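Local coordinates for nonaheme cytochrome C (Desulfovibrio desulfuricans, PDB 1DUW), which carries electrons through a chain of covalently bound c-type hemes, probably in redox partnership with hydrogenase, at residues A86-K90 and G91-V95; H101-Q104 and T105-R109. All blocks are in the same frame, centred on the assembly; numbering follows the deposited sequence.

Contact 1: A86-K90 and G91-V95. With HEC (heme c), chain B.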
ATOM      1  N   ALA A  86     -19.239   3.666   1.509  1.00 33.95           N
ATOM      2  CA  ALA A  86     -20.007   4.856   1.856  1.00 33.35           C
ATOM      3  C   ALA A  86     -20.083   5.085   3.365  1.00 31.55           C
ATOM      4  O   ALA A  86     -20.170   4.154   4.153  1.00 31.61           O
ATOM      5  CB  ALA A  86     -21.420   4.801   1.285  1.00 32.84           C
ATOM      6  N   LYS A  87     -20.052   6.362   3.731  1.00 33.85           N
ATOM      7  CA  LYS A  87     -20.156   6.747   5.134  1.00 35.25           C
ATOM      8  C   LYS A  87     -21.584   6.456   5.577  1.00 30.95           C
ATOM      9  O   LYS A  87     -22.530   6.992   4.998  1.00 34.93           O
ATOM     10  CB  LYS A  87     -19.809   8.218   5.342  1.00 40.89           C
ATOM     11  CG  LYS A  87     -19.769   8.648   6.806  1.00 48.08           C
ATOM     12  CD  LYS A  87     -21.087   9.225   7.289  1.00 52.37           C
ATOM     13  CE  LYS A  87     -21.104   9.568   8.770  1.00 54.85           C
ATOM     14  NZ  LYS A  87     -22.169  10.560   9.099  1.00 81.80           N
ATOM     15  N   ARG A  88     -21.758   5.621   6.592  1.00 28.76           N
ATOM     16  CA  ARG A  88     -23.107   5.332   7.045  1.00 30.09           C
ATOM     17  C   ARG A  88     -23.725   6.561   7.705  1.00 36.60           C
ATOM     18  O   ARG A  88     -23.044   7.179   8.529  1.00 38.56           O
ATOM     19  CB  ARG A  88     -23.118   4.207   8.070  1.00 28.11           C
ATOM     20  CG  ARG A  88     -23.282   2.829   7.474  1.00 34.20           C
ATOM     21  CD  ARG A  88     -22.512   2.700   6.163  1.00 34.28           C
ATOM     22  NE  ARG A  88     -22.707   1.365   5.592  1.00 35.45           N
ATOM     23  CZ  ARG A  88     -22.058   0.896   4.532  1.00 34.86           C
ATOM     24  NH1 ARG A  88     -21.157   1.650   3.916  1.00 29.59           N
ATOM     25  NH2 ARG A  88     -22.328  -0.330   4.107  1.00 31.71           N
ATOM     26  N   ALA A  89     -24.963   6.868   7.353  1.00 39.39           N
ATOM     27  CA  ALA A  89     -25.658   7.996   7.973  1.00 41.24           C
ATOM     28  C   ALA A  89     -25.677   7.739   9.472  1.00 41.48           C
ATOM     29  O   ALA A  89     -25.222   8.540  10.283  1.00 48.83           O
ATOM     30  CB  ALA A  89     -27.056   8.179   7.420  1.00 44.50           C
ATOM     31  N   LYS A  90     -26.191   6.574   9.893  1.00 41.20           N
ATOM     32  CA  LYS A  90     -26.130   6.395  11.353  1.00 43.19           C
ATOM     33  C   LYS A  90     -25.365   5.109  11.650  1.00 41.28           C
ATOM     34  O   LYS A  90     -25.286   4.196  10.828  1.00 42.49           O
ATOM     35  CB  LYS A  90     -27.501   6.432  12.004  1.00 46.96           C
ATOM     36  CG  LYS A  90     -28.266   5.134  12.137  1.00 51.05           C
ATOM     37  CD  LYS A  90     -29.282   5.186  13.271  1.00 52.67           C
ATOM     38  CE  LYS A  90     -30.551   5.948  12.906  1.00157.91           C
ATOM     39  NZ  LYS A  90     -31.488   6.046  14.058  1.00 75.59           N
ATOM     40  N   GLY A  91     -24.797   5.081  12.848  1.00 38.59           N
ATOM     41  CA  GLY A  91     -24.018   3.930  13.277  1.00 38.43           C
ATOM     42  C   GLY A  91     -22.617   4.040  12.676  1.00 38.86           C
ATOM     43  O   GLY A  91     -22.249   5.136  12.258  1.00 40.62           O
ATOM     44  N   ASN A  92     -21.927   2.924  12.666  1.00 37.33           N
ATOM     45  CA  ASN A  92     -20.611   2.657  12.177  1.00 34.33           C
ATOM     46  C   ASN A  92     -20.510   2.528  10.653  1.00 33.17           C
ATOM     47  O   ASN A  92     -21.380   1.982   9.983  1.00 32.49           O
ATOM     48  CB  ASN A  92     -20.106   1.287  12.680  1.00 33.27           C
ATOM     49  CG  ASN A  92     -19.853   1.277  14.173  1.00 32.71           C
ATOM     50  OD1 ASN A  92     -19.966   0.235  14.816  1.00 33.88           O
ATOM     51  ND2 ASN A  92     -19.507   2.442  14.701  1.00 36.39           N
ATOM     52  N   THR A  93     -19.377   3.014  10.174  1.00 30.37           N
ATOM     53  CA  THR A  93     -18.988   2.902   8.780  1.00 27.82           C
ATOM     54  C   THR A  93     -17.949   1.777   8.781  1.00 27.53           C
ATOM     55  O   THR A  93     -16.854   1.947   9.331  1.00 28.31           O
ATOM     56  CB  THR A  93     -18.392   4.178   8.202  1.00 25.65           C
ATOM     57  OG1 THR A  93     -19.412   5.184   8.217  1.00 32.95           O
ATOM     58  CG2 THR A  93     -17.996   3.977   6.754  1.00 27.40           C
ATOM     59  N   PRO A  94     -18.259   0.624   8.215  1.00 24.40           N
ATOM     60  CA  PRO A  94     -17.266  -0.451   8.265  1.00 22.37           C
ATOM     61  C   PRO A  94     -15.997  -0.086   7.509  1.00 19.45           C
ATOM     62  O   PRO A  94     -15.924   0.850   6.717  1.00 21.96           O
ATOM     63  CB  PRO A  94     -17.963  -1.604   7.537  1.00 23.17           C
ATOM     64  CG  PRO A  94     -19.407  -1.251   7.453  1.00 22.28           C
ATOM     65  CD  PRO A  94     -19.477   0.249   7.488  1.00 24.98           C
ATOM     66  N   VAL A  95     -14.951  -0.866   7.738  1.00 19.32           N
ATOM     67  CA  VAL A  95     -13.711  -0.680   7.014  1.00 20.60           C
ATOM     68  C   VAL A  95     -13.335  -2.046   6.424  1.00 22.89           C
ATOM     69  O   VAL A  95     -13.790  -3.056   6.980  1.00 21.69           O
ATOM     70  CB  VAL A  95     -12.540  -0.218   7.890  1.00 22.50           C
ATOM     71  CG1 VAL A  95     -12.888   1.070   8.618  1.00 27.39           C
ATOM     72  CG2 VAL A  95     -12.164  -1.305   8.888  1.00 21.07           C
TER
HETATM   73 FE   HEC B 293     -19.250  -6.508   7.738  1.00 28.45          FE
HETATM   74  CHA HEC B 293     -20.886  -4.503   5.442  1.00 24.22           C
HETATM   75  CHB HEC B 293     -16.230  -5.343   6.651  1.00 22.53           C
HETATM   76  CHC HEC B 293     -17.660  -8.587   9.975  1.00 24.42           C
HETATM   77  CHD HEC B 293     -22.316  -7.768   8.775  1.00 25.09           C
HETATM   78  NA  HEC B 293     -18.682  -5.194   6.322  1.00 22.55           N
HETATM   79  C1A HEC B 293     -19.510  -4.471   5.508  1.00 21.86           C
HETATM   80  C2A HEC B 293     -18.676  -3.633   4.683  1.00 23.80           C
HETATM   81  C3A HEC B 293     -17.368  -3.878   5.027  1.00 23.29           C
HETATM   82  C4A HEC B 293     -17.374  -4.870   6.065  1.00 21.96           C
HETATM   83  CMA HEC B 293     -16.101  -3.377   4.380  1.00 21.79           C
HETATM   84  CAA HEC B 293     -19.215  -2.444   3.882  1.00 24.96           C
HETATM   85  CBA HEC B 293     -19.358  -2.771   2.408  1.00 26.76           C
HETATM   86  CGA HEC B 293     -19.746  -1.577   1.570  1.00 29.09           C
HETATM   87  O1A HEC B 293     -20.348  -0.606   2.075  1.00 24.85           O
HETATM   88  O2A HEC B 293     -19.685  -1.757   0.330  1.00 33.67           O
HETATM   89  NB  HEC B 293     -17.330  -6.897   8.212  1.00 19.22           N
HETATM   90  C1B HEC B 293     -16.247  -6.284   7.646  1.00 18.65           C
HETATM   91  C2B HEC B 293     -15.054  -6.800   8.270  1.00 18.12           C
HETATM   92  C3B HEC B 293     -15.442  -7.720   9.211  1.00 18.88           C
HETATM   93  C4B HEC B 293     -16.893  -7.771   9.170  1.00 21.17           C
HETATM   94  CMB HEC B 293     -13.657  -6.503   7.783  1.00 18.86           C
HETATM   95  CAB HEC B 293     -14.591  -8.448  10.225  1.00 22.35           C
HETATM   96  CBB HEC B 293     -13.570  -7.598  10.974  1.00 18.57           C
HETATM   97  NC  HEC B 293     -19.866  -7.892   9.081  1.00 23.79           N
HETATM   98  C1C HEC B 293     -19.028  -8.604   9.897  1.00 23.70           C
HETATM   99  C2C HEC B 293     -19.862  -9.455  10.726  1.00 24.43           C
HETATM  100  C3C HEC B 293     -21.166  -9.234  10.384  1.00 24.86           C
HETATM  101  C4C HEC B 293     -21.152  -8.301   9.277  1.00 21.54           C
HETATM  102  CMC HEC B 293     -19.328 -10.321  11.826  1.00 24.49           C
HETATM  103  CAC HEC B 293     -22.370 -10.097  10.687  1.00 27.73           C
HETATM  104  CBC HEC B 293     -22.821 -10.067  12.138  1.00 27.14           C
HETATM  105  ND  HEC B 293     -21.187  -6.203   7.212  1.00 23.91           N
HETATM  106  C1D HEC B 293     -22.262  -6.803   7.802  1.00 23.85           C
HETATM  107  C2D HEC B 293     -23.455  -6.158   7.307  1.00 25.91           C
HETATM  108  C3D HEC B 293     -23.055  -5.238   6.379  1.00 26.71           C
HETATM  109  C4D HEC B 293     -21.609  -5.175   6.409  1.00 23.98           C
HETATM  110  CMD HEC B 293     -24.846  -6.604   7.689  1.00 24.79           C
HETATM  111  CAD HEC B 293     -23.884  -4.101   5.791  1.00 31.84           C
HETATM  112  CBD HEC B 293     -24.199  -3.017   6.820  1.00 37.23           C
HETATM  113  CGD HEC B 293     -24.564  -1.701   6.151  1.00 40.62           C
HETATM  114  O1D HEC B 293     -24.757  -1.743   4.914  1.00 46.56           O
HETATM  115  O2D HEC B 293     -24.133  -0.655   6.699  1.00 46.93           O
HETATM  116  O   HOH W   1     -20.827   6.158  10.149  1.00 31.79           O
HETATM  117  O   HOH W   2     -24.203   1.963  10.540  1.00 64.35           O
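P94 lies over one face of the R88 guanidinium, its CD 3.8 Å above the plane and offset toward the rim, while the edge of the same group is taken up by oxygens: O of A86 and the propionate oxygens O1A and O2D of the chain B heme c. NE gives a bond to O2D at 2.7 Å, and NH2 reaches O1D of that carboxylate, making a two-pronged grip. NH1 and NH2 share O1A of the second propionate. NH1 also bonds O of A86 at 2.7 Å, and this oxygen lies almost exactly in the guanidinium plane. A bend at chi2 (38°) turns the arginine chain back past O of N92 toward the heme. The other flat group, the heme, receives the same proline: CB of P94 sits 3.4 Å from C3A of the porphyrin. Behind this, the 86-95 loop folds back on itself. N of R88 donates to OG1 of T93 at 2.9 Å with an N-H...O angle of 154°, and OG1 in turn donates to a water that gives its own protons to O of R88 and O of G91. A second arginine serves this heme, hydrogen-bonded through NE of R78. The five hydrogen bonds to the R88 guanidinium hold its rotation fixed, and its single positive charge would probably compensate the two propionates only in part, which may influence the heme potential.

Contact 2: H101-Q104 and T105-R109. With HEC (heme c), chain F.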
ATOM      1  N   HIS A 101      -5.814   0.589   5.076  1.00 23.70           N
ATOM      2  CA  HIS A 101      -4.436   0.756   4.626  1.00 23.40           C
ATOM      3  C   HIS A 101      -4.337   1.984   3.738  1.00 19.80           C
ATOM      4  O   HIS A 101      -3.403   2.768   3.823  1.00 21.58           O
ATOM      5  CB  HIS A 101      -3.964  -0.459   3.819  1.00 24.33           C
ATOM      6  CG  HIS A 101      -3.791  -1.664   4.676  1.00 24.93           C
ATOM      7  ND1 HIS A 101      -3.411  -2.904   4.207  1.00 22.19           N
ATOM      8  CD2 HIS A 101      -3.951  -1.780   6.026  1.00 24.12           C
ATOM      9  CE1 HIS A 101      -3.344  -3.756   5.214  1.00 21.85           C
ATOM     10  NE2 HIS A 101      -3.665  -3.084   6.295  1.00 22.60           N
ATOM     11  N   GLU A 102      -5.346   2.111   2.870  1.00 23.06           N
ATOM     12  CA  GLU A 102      -5.373   3.258   1.959  1.00 27.61           C
ATOM     13  C   GLU A 102      -5.540   4.543   2.771  1.00 28.40           C
ATOM     14  O   GLU A 102      -4.903   5.557   2.475  1.00 26.12           O
ATOM     15  CB  GLU A 102      -6.473   3.146   0.904  1.00 29.96           C
ATOM     16  CG  GLU A 102      -6.440   4.289  -0.098  1.00 33.99           C
ATOM     17  CD  GLU A 102      -7.235   4.050  -1.361  1.00 39.23           C
ATOM     18  OE1 GLU A 102      -7.535   5.049  -2.054  1.00 52.79           O
ATOM     19  OE2 GLU A 102      -7.561   2.885  -1.673  1.00 41.57           O
ATOM     20  N   GLN A 103      -6.381   4.477   3.802  1.00 26.70           N
ATOM     21  CA  GLN A 103      -6.579   5.627   4.669  1.00 28.37           C
ATOM     22  C   GLN A 103      -5.242   6.133   5.229  1.00 24.70           C
ATOM     23  O   GLN A 103      -4.997   7.330   5.295  1.00 27.37           O
ATOM     24  CB  GLN A 103      -7.429   5.271   5.886  1.00 31.90           C
ATOM     25  CG  GLN A 103      -8.934   5.372   5.817  1.00 34.80           C
ATOM     26  CD  GLN A 103      -9.572   4.999   7.152  1.00 54.59           C
ATOM     27  OE1 GLN A 103      -9.431   5.743   8.127  1.00 63.93           O
ATOM     28  NE2 GLN A 103     -10.257   3.864   7.226  1.00 41.32           N
ATOM     29  N   GLN A 104      -4.429   5.167   5.644  1.00 23.27           N
ATOM     30  CA  GLN A 104      -3.140   5.403   6.265  1.00 25.22           C
ATOM     31  C   GLN A 104      -2.216   6.231   5.372  1.00 27.30           C
ATOM     32  O   GLN A 104      -1.574   7.145   5.891  1.00 25.09           O
ATOM     33  CB  GLN A 104      -2.428   4.106   6.645  1.00 26.56           C
ATOM     34  CG  GLN A 104      -3.029   3.299   7.776  1.00 29.96           C
ATOM     35  CD  GLN A 104      -2.806   3.965   9.125  1.00 33.17           C
ATOM     36  OE1 GLN A 104      -1.687   4.002   9.642  1.00 37.68           O
ATOM     37  NE2 GLN A 104      -3.912   4.479   9.644  1.00 36.78           N
ATOM     38  N   THR A 105      -2.173   5.882   4.092  1.00 23.97           N
ATOM     39  CA  THR A 105      -1.315   6.569   3.148  1.00 21.54           C
ATOM     40  C   THR A 105      -1.811   7.971   2.853  1.00 21.59           C
ATOM     41  O   THR A 105      -1.005   8.821   2.493  1.00 26.46           O
ATOM     42  CB  THR A 105      -1.235   5.794   1.812  1.00 20.75           C
ATOM     43  OG1 THR A 105      -2.508   5.891   1.156  1.00 19.46           O
ATOM     44  CG2 THR A 105      -0.954   4.328   2.049  1.00 17.48           C
ATOM     45  N   LYS A 106      -3.113   8.209   2.997  1.00 21.34           N
ATOM     46  CA  LYS A 106      -3.670   9.523   2.715  1.00 22.10           C
ATOM     47  C   LYS A 106      -3.714  10.452   3.918  1.00 27.05           C
ATOM     48  O   LYS A 106      -3.669  11.678   3.766  1.00 28.67           O
ATOM     49  CB  LYS A 106      -5.108   9.343   2.200  1.00 25.98           C
ATOM     50  CG  LYS A 106      -5.156   8.631   0.847  1.00 35.47           C
ATOM     51  CD  LYS A 106      -4.332   9.392  -0.182  1.00 38.20           C
ATOM     52  CE  LYS A 106      -4.259   8.649  -1.506  1.00 41.62           C
ATOM     53  NZ  LYS A 106      -3.160   7.639  -1.534  1.00 45.92           N
ATOM     54  N   GLU A 107      -3.819   9.904   5.118  1.00 27.36           N
ATOM     55  CA  GLU A 107      -3.926  10.688   6.336  1.00 27.72           C
ATOM     56  C   GLU A 107      -2.631  11.003   7.050  1.00 27.99           C
ATOM     57  O   GLU A 107      -2.606  11.964   7.821  1.00 40.03           O
ATOM     58  CB  GLU A 107      -4.784   9.896   7.344  1.00 29.77           C
ATOM     59  CG  GLU A 107      -6.243   9.760   6.946  1.00 35.39           C
ATOM     60  CD  GLU A 107      -6.914   8.608   7.676  1.00 42.75           C
ATOM     61  OE1 GLU A 107      -6.402   8.202   8.740  1.00 53.43           O
ATOM     62  OE2 GLU A 107      -7.938   8.087   7.186  1.00 55.45           O
ATOM     63  N   ARG A 108      -1.592  10.219   6.866  1.00 24.25           N
ATOM     64  CA  ARG A 108      -0.319  10.414   7.556  1.00 22.98           C
ATOM     65  C   ARG A 108       0.620  11.238   6.705  1.00 24.25           C
ATOM     66  O   ARG A 108       0.929  10.906   5.571  1.00 25.24           O
ATOM     67  CB  ARG A 108       0.226   9.033   7.945  1.00 22.76           C
ATOM     68  CG  ARG A 108      -0.798   8.279   8.790  1.00 23.90           C
ATOM     69  CD  ARG A 108      -0.401   6.872   9.179  1.00 22.77           C
ATOM     70  NE  ARG A 108       1.011   6.767   9.515  1.00 22.67           N
ATOM     71  CZ  ARG A 108       1.657   5.610   9.593  1.00 22.61           C
ATOM     72  NH1 ARG A 108       1.001   4.487   9.352  1.00 31.03           N
ATOM     73  NH2 ARG A 108       2.937   5.597   9.900  1.00 21.12           N
ATOM     74  N   ARG A 109       1.091  12.372   7.228  1.00 23.14           N
ATOM     75  CA  ARG A 109       1.958  13.260   6.467  1.00 21.77           C
ATOM     76  C   ARG A 109       3.165  12.572   5.844  1.00 21.56           C
ATOM     77  O   ARG A 109       3.562  12.905   4.728  1.00 21.31           O
ATOM     78  CB  ARG A 109       2.425  14.416   7.388  1.00 22.23           C
ATOM     79  CG  ARG A 109       3.343  15.408   6.703  1.00 25.49           C
ATOM     80  CD  ARG A 109       3.613  16.657   7.527  1.00 28.70           C
ATOM     81  NE  ARG A 109       4.351  16.378   8.759  1.00 33.00           N
ATOM     82  CZ  ARG A 109       3.798  16.418   9.974  1.00 37.90           C
ATOM     83  NH1 ARG A 109       2.514  16.719  10.138  1.00 39.44           N
ATOM     84  NH2 ARG A 109       4.497  16.157  11.075  1.00 33.85           N
TER
HETATM   85 FE   HEC F 297      -3.595  -3.976   8.327  1.00 22.41          FE
HETATM   86  CHA HEC F 297      -0.202  -3.370   8.514  1.00 22.19           C
HETATM   87  CHB HEC F 297      -3.002  -6.977   6.763  1.00 20.17           C
HETATM   88  CHC HEC F 297      -7.024  -4.491   8.038  1.00 20.86           C
HETATM   89  CHD HEC F 297      -4.203  -0.906   9.759  1.00 20.90           C
HETATM   90  NA  HEC F 297      -1.933  -4.967   7.736  1.00 21.98           N
HETATM   91  C1A HEC F 297      -0.650  -4.540   7.930  1.00 19.44           C
HETATM   92  C2A HEC F 297       0.216  -5.559   7.407  1.00 19.88           C
HETATM   93  C3A HEC F 297      -0.562  -6.575   6.914  1.00 21.85           C
HETATM   94  C4A HEC F 297      -1.935  -6.193   7.130  1.00 22.00           C
HETATM   95  CMA HEC F 297      -0.133  -7.540   5.814  1.00 18.64           C
HETATM   96  CAA HEC F 297       1.732  -5.404   7.343  1.00 19.85           C
HETATM   97  CBA HEC F 297       2.472  -6.121   8.457  1.00 23.24           C
HETATM   98  CGA HEC F 297       1.938  -7.472   8.858  1.00 27.29           C
HETATM   99  O1A HEC F 297       1.095  -7.560   9.773  1.00 31.20           O
HETATM  100  O2A HEC F 297       2.191  -8.447   8.116  1.00 30.26           O
HETATM  101  NB  HEC F 297      -4.767  -5.421   7.551  1.00 19.74           N
HETATM  102  C1B HEC F 297      -4.296  -6.573   6.979  1.00 22.01           C
HETATM  103  C2B HEC F 297      -5.442  -7.372   6.602  1.00 24.84           C
HETATM  104  C3B HEC F 297      -6.568  -6.677   6.961  1.00 21.49           C
HETATM  105  C4B HEC F 297      -6.138  -5.439   7.564  1.00 20.84           C
HETATM  106  CMB HEC F 297      -5.325  -8.749   5.988  1.00 24.74           C
HETATM  107  CAB HEC F 297      -8.017  -7.125   6.926  1.00 22.37           C
HETATM  108  CBB HEC F 297      -8.249  -8.515   7.496  1.00 21.82           C
HETATM  109  NC  HEC F 297      -5.252  -2.909   8.792  1.00 22.15           N
HETATM  110  C1C HEC F 297      -6.546  -3.330   8.604  1.00 21.16           C
HETATM  111  C2C HEC F 297      -7.427  -2.304   9.114  1.00 22.41           C
HETATM  112  C3C HEC F 297      -6.647  -1.289   9.601  1.00 24.85           C
HETATM  113  C4C HEC F 297      -5.268  -1.610   9.237  1.00 23.39           C
HETATM  114  CMC HEC F 297      -8.903  -2.307   8.799  1.00 18.18           C
HETATM  115  CAC HEC F 297      -7.064   0.086  10.035  1.00 24.76           C
HETATM  116  CBC HEC F 297      -8.356   0.257  10.798  1.00 23.22           C
HETATM  117  ND  HEC F 297      -2.420  -2.455   8.977  1.00 21.62           N
HETATM  118  C1D HEC F 297      -2.921  -1.387   9.693  1.00 23.44           C
HETATM  119  C2D HEC F 297      -1.790  -0.689  10.280  1.00 24.73           C
HETATM  120  C3D HEC F 297      -0.691  -1.485  10.096  1.00 26.36           C
HETATM  121  C4D HEC F 297      -1.082  -2.640   9.304  1.00 22.55           C
HETATM  122  CMD HEC F 297      -1.900   0.649  10.975  1.00 20.97           C
HETATM  123  CAD HEC F 297       0.654  -1.321  10.813  1.00 24.35           C
HETATM  124  CBD HEC F 297       0.690  -2.023  12.172  1.00 25.66           C
HETATM  125  CGD HEC F 297       1.978  -1.715  12.916  1.00 25.68           C
HETATM  126  O1D HEC F 297       2.531  -0.623  12.655  1.00 26.82           O
HETATM  127  O2D HEC F 297       2.632  -2.687  13.354  1.00 26.19           O
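O of E102 accepts two good bonds from the next turn of the helix, from OG1 of T105 at 2.8 Å and from N of K106 at 3.2 Å; N of T105 adds a weak one. The hydroxyl proton is thus spent on the helix's own carbonyl; with OG1 placed between the backbone N and the carbonyl carbon (chi1 70°), it folds back along the helix. OG1 also accepts from NZ of K106. The backbone continues with N of E107 on O of Q103 at 2.8 Å and N of R108 on O of Q104, where the helix ends. There Q104, bent at chi2, brings OE1 to NH1 of R108 at 2.7 Å, with the amide and guanidinium planes 57° apart and the oxygen 20° out of the guanidinium plane. NH2 of R108 makes salt bridges to D211, its strongest partner, and to E110; OE2 of E102 is paired with R122. One turn before Q104, NE2 of H101 binds the iron of the chain F heme c at 2.2 Å, with H40 as the other axial ligand. The second half of helix 97-107 therefore ligates one heme iron and borders another heme, which T105 and R108 touch, while Q104 OE1 holds R108 just past the helix end.

From the N terminus, the chain leaves helix 76-81 and enters contact 1, where 86-90 and 91-95 close a small loop at the surface beside the chain B heme. It then runs directly into helix 97-107, whose second half and C-terminal end form contact 2. The two are in series, neither nested nor crossed, and their centres lie about 19 Å apart. They meet at V95 and Q103, where the end of the loop packs on the helix. Both belong to the first of the class III cytochrome c regions. Contact 1 ties the loop to the propionates of its heme, while contact 2 joins the helix to an iron, to helix 212-217 and to a further heme.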